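Local coordinates for separin (Saccharomyces cerevisiae, PDB 5U1T), which cleaves the MCD1/SCC1 subunit of cohesin at the onset of anaphase, acting as a caspase-like cysteine protease that securin holds inactive for most of the cell cycle, at residues Gln798-Lys801 and Ile802-Ile806; Gly754-Ile757 and Ser758-Asp762; Asp1032-Asn1036 and His1037-Lys1041; Pro1080-Phe1083 and Asp1084-Asn1088; Glu1509-Gly1512 and Thr1513-Tyr1517. All blocks are in the same frame, centred on the assembly; numbering follows the deposited sequence.

How the interactions relate
All five contacts are local, each spanning a helical turn or helix start, so none closes a long loop; they run in series, and none nest or cross. From the N terminus, interaction 2 starts helix 756-775 and interaction 1 lies near the end of helix 782-805; Val756 and Val760 pack on Ile802. Interaction 3 starts helix 1036-1054 and is tied to interaction 1 by Arg805. Interaction 4, on helix 1075-1088, brings Phe1083 and Leu1087 against Ile806, Val756 and Val760. Interaction 5, which starts helix 1513-1519 in the protease part, meets interaction 4 through Glu1509 on Pro1080 and Tyr1515 on Leu1081, joining helical and catalytic regions.

Interaction 1 of 5, residues Gln798-Lys801 and Ile802-Ile806; sequences QLIK and IHIRI
Ile800 and Ile804 lie one turn apart, and their side chains slant across each other with CG2 of Ile800 3.7 Å from CD1 of Ile804. In Ile804, CG1 stands beside the backbone N with the carbonyl carbon opposite (chi1 -74°), which carries CD1 back toward the earlier isoleucine. Tyr815 and Phe838 press on Ile800, where a branched apolar residue suits a place beside two aromatic side chains. Gln798 approaches Ile802 from another flank: its chain bends at chi2, leaving NE2 3.9 Å from Ile802 CG1, and Ile802 itself is buried against Ile751 and Val760. Beneath these side chains runs the alpha-helical ladder near the end of helix 782-805, one of the many helices stacked in the helical region. Ile804 N donates to Ile800 O at 2.9 Å, and Arg805 N to Lys801 O at 3.0 Å. The His803 ring lies alongside Leu799, pointing the same way, and also packs on Cys812. With the ring gone, as in an alanine here, Leu799 is likely to lose its neighbour on this flank and Cys812 a packing partner. By contrast Lys801 is on the solvent side, as suits a long, flexible, charged residue.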
loop_
_atom_site.group_PDB
_atom_site.type_symbol
_atom_site.label_atom_id
_atom_site.label_comp_id
_atom_site.label_asym_id
_atom_site.label_seq_id
_atom_site.Cartn_x
_atom_site.Cartn_y
_atom_site.Cartn_z
ATOM N N GLN A 798 3.533 9.352 -8.379
ATOM C CA GLN A 798 3.297 9.112 -9.788
ATOM C C GLN A 798 2.597 10.285 -10.486
ATOM O O GLN A 798 3.010 10.694 -11.567
ATOM C CB GLN A 798 2.476 7.837 -9.981
ATOM C CG GLN A 798 2.703 7.159 -11.322
ATOM C CD GLN A 798 4.179 7.134 -11.705
ATOM O OE1 GLN A 798 4.999 6.450 -11.081
ATOM N NE2 GLN A 798 4.530 7.919 -12.721
ATOM N N LEU A 799 1.534 10.811 -9.878
ATOM C CA LEU A 799 0.766 11.891 -10.481
ATOM C C LEU A 799 1.630 13.137 -10.647
ATOM O O LEU A 799 1.633 13.762 -11.716
ATOM C CB LEU A 799 -0.469 12.225 -9.650
ATOM C CG LEU A 799 -1.779 11.518 -9.983
ATOM C CD1 LEU A 799 -2.739 11.653 -8.808
ATOM C CD2 LEU A 799 -2.426 12.061 -11.234
ATOM N N ILE A 800 2.366 13.489 -9.591
ATOM C CA ILE A 800 3.278 14.618 -9.647
ATOM C C ILE A 800 4.337 14.401 -10.729
ATOM O O ILE A 800 4.570 15.279 -11.538
ATOM C CB ILE A 800 3.936 14.871 -8.283
ATOM C CG1 ILE A 800 2.852 15.222 -7.245
ATOM C CG2 ILE A 800 4.963 15.973 -8.396
ATOM C CD1 ILE A 800 3.348 15.534 -5.828
ATOM N N LYS A 801 4.956 13.229 -10.761
ATOM C CA LYS A 801 5.904 12.912 -11.804
ATOM C C LYS A 801 5.264 13.053 -13.190
ATOM O O LYS A 801 5.903 13.554 -14.119
ATOM C CB LYS A 801 6.466 11.501 -11.611
ATOM C CG LYS A 801 7.629 11.371 -10.613
ATOM C CD LYS A 801 7.951 9.883 -10.396
ATOM C CE LYS A 801 9.437 9.606 -10.113
ATOM N NZ LYS A 801 9.807 8.137 -10.218
ATOM N N ILE A 802 4.011 12.643 -13.347
ATOM C CA ILE A 802 3.400 12.681 -14.678
ATOM C C ILE A 802 3.205 14.132 -15.128
ATOM O O ILE A 802 3.376 14.466 -16.303
ATOM C CB ILE A 802 2.041 11.940 -14.732
ATOM C CG1 ILE A 802 2.206 10.441 -14.472
ATOM C CG2 ILE A 802 1.389 12.102 -16.093
ATOM C CD1 ILE A 802 0.875 9.707 -14.339
ATOM N N HIS A 803 2.881 14.997 -14.176
ATOM C CA HIS A 803 2.638 16.391 -14.463
ATOM C C HIS A 803 3.934 17.218 -14.567
ATOM O O HIS A 803 3.938 18.292 -15.172
ATOM C CB HIS A 803 1.693 16.970 -13.410
ATOM C CG HIS A 803 0.290 16.451 -13.521
ATOM N ND1 HIS A 803 -0.703 17.130 -14.194
ATOM C CD2 HIS A 803 -0.282 15.311 -13.067
ATOM C CE1 HIS A 803 -1.828 16.436 -14.138
ATOM N NE2 HIS A 803 -1.598 15.327 -13.461
ATOM N N ILE A 804 5.027 16.719 -13.993
ATOM C CA ILE A 804 6.346 17.313 -14.203
ATOM C C ILE A 804 6.771 17.024 -15.625
ATOM O O ILE A 804 7.212 17.919 -16.335
ATOM C CB ILE A 804 7.397 16.769 -13.239
ATOM C CG1 ILE A 804 7.176 17.357 -11.856
ATOM C CG2 ILE A 804 8.794 17.104 -13.707
ATOM C CD1 ILE A 804 7.799 16.545 -10.758
ATOM N N ARG A 805 6.600 15.779 -16.049
ATOM C CA ARG A 805 6.920 15.394 -17.410
ATOM C C ARG A 805 6.262 16.298 -18.457
ATOM O O ARG A 805 6.884 16.628 -19.451
ATOM C CB ARG A 805 6.517 13.947 -17.658
ATOM C CG ARG A 805 6.547 13.592 -19.112
ATOM C CD ARG A 805 6.108 12.200 -19.360
ATOM N NE ARG A 805 7.246 11.323 -19.614
ATOM C CZ ARG A 805 7.510 10.781 -20.796
ATOM N NH1 ARG A 805 8.562 9.978 -20.926
ATOM N NH2 ARG A 805 6.721 11.041 -21.847
ATOM N N ILE A 806 5.015 16.713 -18.253
ATOM C CA ILE A 806 4.387 17.579 -19.244
ATOM C C ILE A 806 4.457 19.051 -18.856
ATOM O O ILE A 806 3.822 19.892 -19.489
ATOM C CB ILE A 806 2.915 17.210 -19.488
ATOM C CG1 ILE A 806 2.077 17.515 -18.247
ATOM C CG2 ILE A 806 2.803 15.760 -19.923
ATOM C CD1 ILE A 806 0.651 17.152 -18.416
#

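Interaction 2 of 5, residues Gly754-Ile757 and Ser758-Asp762; sequences GNVI and SAVID
Asn755 occupies the N-cap position of helix 756-775, yet its side chain makes no capping bond; the residue engages the first turn through its backbone, with Asn755 O accepting from Ala759 N at 3.0 Å. Help for an amide of this turn comes from elsewhere, since Ser758 N donates to OD1 of Asn1108. Ser758, small and partly exposed, suits the first turn: its hydroxyl lies between the backbone N and the carbonyl carbon (chi1 69°), which sets OG 3.6 Å from CB of Asn755. The chain arrives here through a Schellman motif that ends helix 729-752, in which Gly754 is the C-prime residue, adopting the positive phi that glycine takes easily, so one helix stops and the next starts almost at once. Beyond this junction apolar residues meet a turn apart. Ile757 and Ile761 run slantwise to each other, CG2 of the first 4.2 Å from CD1 of the second. Val756 CG1 and Val760 CG2 touch more loosely at 4.4 Å, their compact branches facing the neighbouring helix 782-805. Ala759, with just a methyl group, lets Ile751 and Ile802 close in, while Ile757 turns to Val1086 and Leu1087.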
loop_
_atom_site.group_PDB
_atom_site.type_symbol
_atom_site.label_atom_id
_atom_site.label_comp_id
_atom_site.label_asym_id
_atom_site.label_seq_id
_atom_site.Cartn_x
_atom_site.Cartn_y
_atom_site.Cartn_z
ATOM N N GLY A 754 5.107 6.957 -22.970
ATOM C CA GLY A 754 4.536 8.149 -23.582
ATOM C C GLY A 754 3.009 8.208 -23.689
ATOM O O GLY A 754 2.473 8.813 -24.640
ATOM N N ASN A 755 2.307 7.602 -22.725
ATOM C CA ASN A 755 0.836 7.682 -22.647
ATOM C C ASN A 755 0.360 8.503 -21.462
ATOM O O ASN A 755 -0.192 7.966 -20.497
ATOM C CB ASN A 755 0.221 6.292 -22.564
ATOM C CG ASN A 755 0.278 5.574 -23.868
ATOM O OD1 ASN A 755 0.911 6.045 -24.813
ATOM N ND2 ASN A 755 -0.379 4.428 -23.943
ATOM N N VAL A 756 0.567 9.806 -21.554
ATOM C CA VAL A 756 0.372 10.691 -20.431
ATOM C C VAL A 756 -1.058 10.674 -19.958
ATOM O O VAL A 756 -1.301 10.548 -18.764
ATOM C CB VAL A 756 0.787 12.118 -20.781
ATOM C CG1 VAL A 756 0.412 13.074 -19.666
ATOM C CG2 VAL A 756 2.276 12.156 -21.035
ATOM N N ILE A 757 -2.003 10.764 -20.888
ATOM C CA ILE A 757 -3.412 10.868 -20.515
ATOM C C ILE A 757 -3.900 9.655 -19.738
ATOM O O ILE A 757 -4.355 9.771 -18.598
ATOM C CB ILE A 757 -4.327 11.036 -21.738
ATOM C CG1 ILE A 757 -3.908 12.262 -22.559
ATOM C CG2 ILE A 757 -5.798 11.116 -21.294
ATOM C CD1 ILE A 757 -3.868 13.528 -21.749
ATOM N N SER A 758 -3.807 8.489 -20.358
ATOM C CA SER A 758 -4.311 7.284 -19.735
ATOM C C SER A 758 -3.529 6.983 -18.436
ATOM O O SER A 758 -4.099 6.481 -17.478
ATOM C CB SER A 758 -4.264 6.114 -20.730
ATOM O OG SER A 758 -2.936 5.735 -21.006
ATOM N N ALA A 759 -2.248 7.334 -18.374
ATOM C CA ALA A 759 -1.518 7.203 -17.105
ATOM C C ALA A 759 -2.129 8.088 -16.017
ATOM O O ALA A 759 -2.201 7.695 -14.861
ATOM C CB ALA A 759 -0.054 7.538 -17.283
ATOM N N VAL A 760 -2.563 9.288 -16.392
ATOM C CA VAL A 760 -3.222 10.182 -15.442
ATOM C C VAL A 760 -4.522 9.549 -14.968
ATOM O O VAL A 760 -4.823 9.573 -13.781
ATOM C CB VAL A 760 -3.520 11.579 -16.044
ATOM C CG1 VAL A 760 -4.451 12.369 -15.137
ATOM C CG2 VAL A 760 -2.240 12.342 -16.251
ATOM N N ILE A 761 -5.279 8.972 -15.898
ATOM C CA ILE A 761 -6.559 8.358 -15.565
ATOM C C ILE A 761 -6.384 7.174 -14.615
ATOM O O ILE A 761 -7.104 7.072 -13.621
ATOM C CB ILE A 761 -7.298 7.902 -16.817
ATOM C CG1 ILE A 761 -7.608 9.122 -17.683
ATOM C CG2 ILE A 761 -8.571 7.155 -16.443
ATOM C CD1 ILE A 761 -8.383 8.812 -18.939
ATOM N N ASP A 762 -5.422 6.304 -14.917
ATOM C CA ASP A 762 -5.110 5.159 -14.073
ATOM C C ASP A 762 -4.867 5.596 -12.639
ATOM O O ASP A 762 -5.593 5.189 -11.725
ATOM C CB ASP A 762 -3.892 4.410 -14.601
ATOM C CG ASP A 762 -4.214 3.571 -15.816
ATOM O OD1 ASP A 762 -5.407 3.438 -16.171
ATOM O OD2 ASP A 762 -3.263 3.029 -16.421
#

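Interaction 3 of 5, residues Asp1032-Asn1036 and His1037-Lys1041; sequences DTLDN and HELSK
Asp1035 holds CG between its backbone N and its carbonyl carbon (chi1 53°), and this folds the carboxylate over the start of the helix toward Glu1038. There OD2 of Asp1035 accepts from Glu1038 N at 3.1 Å, the donor standing 55° out of the carboxylate plane. The same amide also makes a weak bond to Asp1035 O, so two oxygens of one residue grip it. Asp1035 is thus the N-cap of helix 1036-1054, and its negative charge is probably favoured by the positive end of the helix dipole. Without the carboxylate, as with an alanine in its place, Glu1038 N is likely to be left with its weak backbone bond and the helix start less firmly capped. Leu1034 and Leu1039, the residues before the cap and four after it, form a hydrophobic staple: they cross at about a right angle, with CD1 of Leu1034 4.2 Å from CD1 of Leu1039. Leu1034 also lays CD2 against CG of Glu1038 at 3.7 Å. Glu1038 then bends at chi2 and carries its carboxylate away to His936, whose NE2 is hydrogen-bonded to OE2. Asn1036 accepts through its O from Ser1040 N at 3.0 Å, while its own ND2 donates to Pro1076 O.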
loop_
_atom_site.group_PDB
_atom_site.type_symbol
_atom_site.label_atom_id
_atom_site.label_comp_id
_atom_site.label_asym_id
_atom_site.label_seq_id
_atom_site.Cartn_x
_atom_site.Cartn_y
_atom_site.Cartn_z
ATOM N N ASP A 1032 9.127 11.088 -27.879
ATOM C CA ASP A 1032 8.060 10.666 -26.947
ATOM C C ASP A 1032 8.564 10.150 -25.595
ATOM O O ASP A 1032 7.787 10.029 -24.640
ATOM C CB ASP A 1032 7.196 9.585 -27.579
ATOM C CG ASP A 1032 8.018 8.596 -28.363
ATOM O OD1 ASP A 1032 8.499 8.993 -29.458
ATOM O OD2 ASP A 1032 8.190 7.446 -27.882
ATOM N N THR A 1033 9.856 9.853 -25.507
ATOM C CA THR A 1033 10.432 9.461 -24.229
ATOM C C THR A 1033 10.936 10.663 -23.412
ATOM O O THR A 1033 11.531 10.477 -22.348
ATOM C CB THR A 1033 11.583 8.472 -24.428
ATOM O OG1 THR A 1033 12.727 9.189 -24.888
ATOM C CG2 THR A 1033 11.214 7.427 -25.463
ATOM N N LEU A 1034 10.686 11.887 -23.886
ATOM C CA LEU A 1034 11.222 13.074 -23.209
ATOM C C LEU A 1034 10.204 13.855 -22.395
ATOM O O LEU A 1034 9.056 13.999 -22.788
ATOM C CB LEU A 1034 11.859 14.009 -24.226
ATOM C CG LEU A 1034 12.962 13.384 -25.070
ATOM C CD1 LEU A 1034 13.482 14.343 -26.143
ATOM C CD2 LEU A 1034 14.051 12.969 -24.129
ATOM N N ASP A 1035 10.631 14.352 -21.243
ATOM C CA ASP A 1035 9.840 15.330 -20.518
ATOM C C ASP A 1035 10.015 16.659 -21.227
ATOM O O ASP A 1035 11.045 16.883 -21.874
ATOM C CB ASP A 1035 10.284 15.436 -19.077
ATOM C CG ASP A 1035 11.755 15.685 -18.963
ATOM O OD1 ASP A 1035 12.523 14.693 -19.078
ATOM O OD2 ASP A 1035 12.151 16.869 -18.801
ATOM N N ASN A 1036 9.031 17.542 -21.110
ATOM C CA ASN A 1036 9.044 18.782 -21.855
ATOM C C ASN A 1036 10.312 19.604 -21.662
ATOM O O ASN A 1036 10.828 20.164 -22.629
ATOM C CB ASN A 1036 7.834 19.634 -21.499
ATOM C CG ASN A 1036 7.459 20.589 -22.623
ATOM O OD1 ASN A 1036 7.081 20.155 -23.718
ATOM N ND2 ASN A 1036 7.576 21.894 -22.361
ATOM N N HIS A 1037 10.837 19.658 -20.445
ATOM C CA HIS A 1037 12.021 20.464 -20.208
ATOM C C HIS A 1037 13.255 19.869 -20.911
ATOM O O HIS A 1037 14.177 20.592 -21.278
ATOM C CB HIS A 1037 12.274 20.622 -18.712
ATOM C CG HIS A 1037 13.566 21.305 -18.384
ATOM N ND1 HIS A 1037 13.708 22.679 -18.403
ATOM C CD2 HIS A 1037 14.776 20.806 -18.041
ATOM C CE1 HIS A 1037 14.952 22.992 -18.085
ATOM N NE2 HIS A 1037 15.617 21.873 -17.847
ATOM N N GLU A 1038 13.260 18.551 -21.098
ATOM C CA GLU A 1038 14.331 17.892 -21.828
ATOM C C GLU A 1038 14.145 18.081 -23.339
ATOM O O GLU A 1038 15.125 18.189 -24.085
ATOM C CB GLU A 1038 14.396 16.398 -21.484
ATOM C CG GLU A 1038 15.565 15.663 -22.143
ATOM C CD GLU A 1038 16.930 16.226 -21.734
ATOM O OE1 GLU A 1038 17.034 16.799 -20.629
ATOM O OE2 GLU A 1038 17.904 16.110 -22.514
ATOM N N LEU A 1039 12.888 18.104 -23.781
ATOM C CA LEU A 1039 12.575 18.316 -25.189
ATOM C C LEU A 1039 13.042 19.700 -25.581
ATOM O O LEU A 1039 13.421 19.940 -26.704
ATOM C CB LEU A 1039 11.077 18.160 -25.460
ATOM C CG LEU A 1039 10.621 18.393 -26.903
ATOM C CD1 LEU A 1039 11.218 17.371 -27.860
ATOM C CD2 LEU A 1039 9.094 18.426 -27.012
ATOM N N SER A 1040 13.023 20.602 -24.617
ATOM C CA SER A 1040 13.444 21.968 -24.803
ATOM C C SER A 1040 14.961 22.056 -25.014
ATOM O O SER A 1040 15.440 22.672 -25.986
ATOM C CB SER A 1040 12.994 22.780 -23.594
ATOM O OG SER A 1040 13.681 24.007 -23.485
ATOM N N LYS A 1041 15.706 21.427 -24.112
ATOM C CA LYS A 1041 17.156 21.387 -24.161
ATOM C C LYS A 1041 17.692 20.609 -25.362
ATOM O O LYS A 1041 18.699 20.985 -25.945
ATOM C CB LYS A 1041 17.696 20.781 -22.870
ATOM C CG LYS A 1041 17.360 21.607 -21.654
ATOM C CD LYS A 1041 18.231 21.236 -20.474
ATOM C CE LYS A 1041 18.371 19.724 -20.351
ATOM N NZ LYS A 1041 19.629 19.345 -19.617
#

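Interaction 4 of 5, residues Pro1080-Phe1083 and Asp1084-Asn1088; sequences PLLF and DKVLN
Consecutive alpha-helical bonds of helix 1075-1088 join Pro1080, Leu1081, Leu1082 and Phe1083 to the residues four places on. Val1086 N donates to Leu1082 O at 2.8 Å, and the bond is almost straight, with an N-H...O angle of 178°. Leu1087 N reaches Phe1083 O at 2.9 Å, less straight. At the other end Pro1080 O accepts from Asp1084 N at 3.0 Å; proline can accept here but has no N-H to give, which fits the kink in the helix where the backbone nitrogens of Pro1080 and Leu1081 lack a bond to the preceding turn. Among side chains, CG of Leu1082 meets CG2 of Val1086 at 4.2 Å. Val1086 places that methyl beside its backbone N (chi1 169° for CG1), which turns it back toward the earlier turn. The helix meets different parts of the fold on its different flanks, and so bridges the helical region and the protease. On one flank Phe1083 spreads its flat ring over Val756 and Ile806, and Leu1087 adds a flexible apolar chain against Val760 and Ile806, its CG 3.6 Å from Phe1083 O, while on another Leu1081 packs on Tyr1515 of helix 1513-1519. Lys1085 bends at chi2 and is then extended, long enough for NZ to donate to the backbone oxygens of Lys1484 and Leu1519, and Asp1084 forms a long, weak ion pair with Lys1484, its charge probably offsetting that of this lysine in part.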
loop_
_atom_site.group_PDB
_atom_site.type_symbol
_atom_site.label_atom_id
_atom_site.label_comp_id
_atom_site.label_asym_id
_atom_site.label_seq_id
_atom_site.Cartn_x
_atom_site.Cartn_y
_atom_site.Cartn_z
ATOM N N PRO A 1080 3.085 21.548 -23.946
ATOM C CA PRO A 1080 2.404 21.835 -22.682
ATOM C C PRO A 1080 0.991 22.378 -22.867
ATOM O O PRO A 1080 0.119 22.056 -22.078
ATOM C CB PRO A 1080 3.289 22.902 -22.038
ATOM C CG PRO A 1080 4.583 22.823 -22.749
ATOM C CD PRO A 1080 4.287 22.377 -24.118
ATOM N N LEU A 1081 0.764 23.200 -23.881
ATOM C CA LEU A 1081 -0.549 23.816 -24.055
ATOM C C LEU A 1081 -1.589 22.782 -24.467
ATOM O O LEU A 1081 -2.714 22.807 -23.992
ATOM C CB LEU A 1081 -0.481 24.957 -25.080
ATOM C CG LEU A 1081 0.445 26.106 -24.674
ATOM C CD1 LEU A 1081 0.786 27.029 -25.878
ATOM C CD2 LEU A 1081 -0.142 26.910 -23.531
ATOM N N LEU A 1082 -1.207 21.868 -25.344
ATOM C CA LEU A 1082 -2.128 20.851 -25.796
ATOM C C LEU A 1082 -2.459 19.899 -24.649
ATOM O O LEU A 1082 -3.611 19.505 -24.470
ATOM C CB LEU A 1082 -1.546 20.084 -26.973
ATOM C CG LEU A 1082 -2.462 18.994 -27.513
ATOM C CD1 LEU A 1082 -3.594 19.559 -28.371
ATOM C CD2 LEU A 1082 -1.640 18.001 -28.284
ATOM N N PHE A 1083 -1.451 19.535 -23.870
ATOM C CA PHE A 1083 -1.681 18.666 -22.723
ATOM C C PHE A 1083 -2.639 19.338 -21.759
ATOM O O PHE A 1083 -3.544 18.699 -21.232
ATOM C CB PHE A 1083 -0.369 18.313 -22.023
ATOM C CG PHE A 1083 0.264 17.068 -22.548
ATOM C CD1 PHE A 1083 -0.498 15.923 -22.744
ATOM C CD2 PHE A 1083 1.605 17.035 -22.871
ATOM C CE1 PHE A 1083 0.072 14.769 -23.237
ATOM C CE2 PHE A 1083 2.180 15.880 -23.362
ATOM C CZ PHE A 1083 1.409 14.747 -23.545
ATOM N N ASP A 1084 -2.442 20.637 -21.558
ATOM C CA ASP A 1084 -3.321 21.413 -20.704
ATOM C C ASP A 1084 -4.750 21.332 -21.204
ATOM O O ASP A 1084 -5.661 21.048 -20.430
ATOM C CB ASP A 1084 -2.886 22.872 -20.644
ATOM C CG ASP A 1084 -3.690 23.665 -19.643
ATOM O OD1 ASP A 1084 -4.826 24.067 -19.960
ATOM O OD2 ASP A 1084 -3.202 23.874 -18.519
ATOM N N LYS A 1085 -4.940 21.584 -22.499
ATOM C CA LYS A 1085 -6.274 21.561 -23.091
ATOM C C LYS A 1085 -6.908 20.166 -22.964
ATOM O O LYS A 1085 -8.010 20.031 -22.422
ATOM C CB LYS A 1085 -6.210 22.006 -24.555
ATOM C CG LYS A 1085 -7.541 22.025 -25.302
ATOM C CD LYS A 1085 -8.430 23.196 -24.927
ATOM C CE LYS A 1085 -9.668 23.227 -25.830
ATOM N NZ LYS A 1085 -10.666 24.292 -25.498
ATOM N N VAL A 1086 -6.207 19.132 -23.430
ATOM C CA VAL A 1086 -6.750 17.771 -23.425
ATOM C C VAL A 1086 -7.113 17.272 -22.021
ATOM O O VAL A 1086 -8.234 16.810 -21.792
ATOM C CB VAL A 1086 -5.770 16.772 -24.066
ATOM C CG1 VAL A 1086 -6.227 15.348 -23.810
ATOM C CG2 VAL A 1086 -5.651 17.038 -25.558
ATOM N N LEU A 1087 -6.167 17.380 -21.089
ATOM C CA LEU A 1087 -6.375 16.939 -19.716
ATOM C C LEU A 1087 -7.532 17.660 -19.029
ATOM O O LEU A 1087 -8.069 17.172 -18.030
ATOM C CB LEU A 1087 -5.096 17.119 -18.897
ATOM C CG LEU A 1087 -4.088 15.967 -18.994
ATOM C CD1 LEU A 1087 -2.811 16.300 -18.257
ATOM C CD2 LEU A 1087 -4.673 14.666 -18.449
ATOM N N ASN A 1088 -7.991 18.751 -19.601
ATOM C CA ASN A 1088 -9.001 19.563 -18.953
ATOM C C ASN A 1088 -10.387 19.289 -19.515
ATOM O O ASN A 1088 -11.379 19.550 -18.878
ATOM C CB ASN A 1088 -8.660 21.034 -19.111
ATOM C CG ASN A 1088 -8.640 21.776 -17.800
ATOM O OD1 ASN A 1088 -9.667 21.999 -17.199
ATOM N ND2 ASN A 1088 -7.469 22.178 -17.365
#

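Interaction 5 of 5, residues Glu1509-Gly1512 and Thr1513-Tyr1517; sequences EPTG and TIYTY
Gly1512 is almost fully extended (phi 177°, psi 167°), and directly after it the chain turns into the helix, so that Gly1512 O lies under the first turn and Tyr1515 N makes a weak bond to it at 3.3 Å. A residue without CB settles easily into such a phi, which suits glycine to this N-cap position. Thr1516 comes over the same oxygen with its methyl, CG2 being 3.3 Å from Gly1512 O. Its hydroxyl, set between the backbone N and the carbonyl carbon (chi1 86°), donates instead to Thr1513 O at 3.0 Å. Tyr1517 N reaches Thr1513 O as well, at 3.3 Å and from the same face of the carbonyl plane, so two donors hold that oxygen. Helix 1513-1519 lies on the crossover between the adjacent parallel strands 1492-1494 and 1524-1528, a beta-alpha-beta unit of the caspase-like catalytic domain. Thr1513 is about 11 Å, side chain to side chain, from Cys1497, the active-site cysteine inferred by similarity, and its hydroxyl is hydrogen-bonded to Glu1475. Tyr1515 swings its ring back along the incoming chain, with CE2 4.1 Å from Pro1510 O; the broad aromatic also packs on Ser1364 and Met1502.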
loop_
_atom_site.group_PDB
_atom_site.type_symbol
_atom_site.label_atom_id
_atom_site.label_comp_id
_atom_site.label_asym_id
_atom_site.label_seq_id
_atom_site.Cartn_x
_atom_site.Cartn_y
_atom_site.Cartn_z
ATOM N N GLU A 1509 6.435 24.726 -16.802
ATOM C CA GLU A 1509 5.755 25.790 -17.525
ATOM C C GLU A 1509 4.893 26.599 -16.574
ATOM O O GLU A 1509 4.246 26.047 -15.688
ATOM C CB GLU A 1509 4.899 25.231 -18.652
ATOM C CG GLU A 1509 5.673 24.466 -19.687
ATOM C CD GLU A 1509 6.775 25.294 -20.316
ATOM O OE1 GLU A 1509 6.544 26.476 -20.640
ATOM O OE2 GLU A 1509 7.892 24.759 -20.473
ATOM N N PRO A 1510 4.896 27.919 -16.749
ATOM C CA PRO A 1510 4.088 28.796 -15.913
ATOM C C PRO A 1510 2.682 28.863 -16.479
ATOM O O PRO A 1510 2.446 28.317 -17.553
ATOM C CB PRO A 1510 4.807 30.129 -16.042
ATOM C CG PRO A 1510 5.303 30.112 -17.451
ATOM C CD PRO A 1510 5.652 28.671 -17.761
ATOM N N THR A 1511 1.755 29.503 -15.780
ATOM C CA THR A 1511 0.480 29.820 -16.411
ATOM C C THR A 1511 -0.155 31.050 -15.819
ATOM O O THR A 1511 0.326 31.608 -14.830
ATOM C CB THR A 1511 -0.553 28.677 -16.317
ATOM O OG1 THR A 1511 -1.652 28.975 -17.200
ATOM C CG2 THR A 1511 -1.069 28.498 -14.859
ATOM N N GLY A 1512 -1.268 31.430 -16.426
ATOM C CA GLY A 1512 -1.909 32.694 -16.157
ATOM C C GLY A 1512 -3.098 32.781 -17.084
ATOM O O GLY A 1512 -3.320 31.909 -17.929
ATOM N N THR A 1513 -3.947 33.744 -16.795
ATOM C CA THR A 1513 -5.214 33.959 -17.453
ATOM C C THR A 1513 -5.176 34.033 -18.937
ATOM O O THR A 1513 -6.096 33.692 -19.632
ATOM C CB THR A 1513 -5.766 35.276 -16.950
ATOM O OG1 THR A 1513 -5.852 35.223 -15.530
ATOM C CG2 THR A 1513 -7.101 35.516 -17.511
ATOM N N ILE A 1514 -4.063 34.499 -19.402
ATOM C CA ILE A 1514 -3.779 34.728 -20.798
ATOM C C ILE A 1514 -3.799 33.445 -21.666
ATOM O O ILE A 1514 -4.502 33.375 -22.678
ATOM C CB ILE A 1514 -2.430 35.417 -20.870
ATOM C CG1 ILE A 1514 -1.988 35.549 -22.315
ATOM C CG2 ILE A 1514 -1.418 34.740 -19.868
ATOM C CD1 ILE A 1514 -2.821 36.522 -22.979
ATOM N N TYR A 1515 -3.107 32.421 -21.210
ATOM C CA TYR A 1515 -3.064 31.153 -21.911
ATOM C C TYR A 1515 -4.396 30.451 -21.871
ATOM O O TYR A 1515 -4.733 29.715 -22.778
ATOM C CB TYR A 1515 -2.060 30.213 -21.261
ATOM C CG TYR A 1515 -0.622 30.437 -21.618
ATOM C CD1 TYR A 1515 -0.257 31.329 -22.589
ATOM C CD2 TYR A 1515 0.370 29.753 -20.965
ATOM C CE1 TYR A 1515 1.064 31.532 -22.899
ATOM C CE2 TYR A 1515 1.689 29.949 -21.268
ATOM C CZ TYR A 1515 2.024 30.835 -22.237
ATOM O OH TYR A 1515 3.336 31.014 -22.534
ATOM N N THR A 1516 -5.146 30.646 -20.802
ATOM C CA THR A 1516 -6.427 29.986 -20.704
ATOM C C THR A 1516 -7.389 30.497 -21.756
ATOM O O THR A 1516 -8.069 29.715 -22.381
ATOM C CB THR A 1516 -7.026 30.046 -19.301
ATOM O OG1 THR A 1516 -7.749 31.253 -19.147
ATOM C CG2 THR A 1516 -5.960 29.999 -18.284
ATOM N N TYR A 1517 -7.429 31.798 -21.979
ATOM C CA TYR A 1517 -8.312 32.326 -22.987
ATOM C C TYR A 1517 -7.921 31.779 -24.324
ATOM O O TYR A 1517 -8.757 31.341 -25.076
ATOM C CB TYR A 1517 -8.281 33.830 -23.026
ATOM C CG TYR A 1517 -9.158 34.481 -22.008
ATOM C CD1 TYR A 1517 -8.934 34.298 -20.674
ATOM C CD2 TYR A 1517 -10.197 35.291 -22.383
ATOM C CE1 TYR A 1517 -9.723 34.902 -19.732
ATOM C CE2 TYR A 1517 -10.994 35.894 -21.445
ATOM C CZ TYR A 1517 -10.747 35.693 -20.122
ATOM O OH TYR A 1517 -11.532 36.281 -19.179
#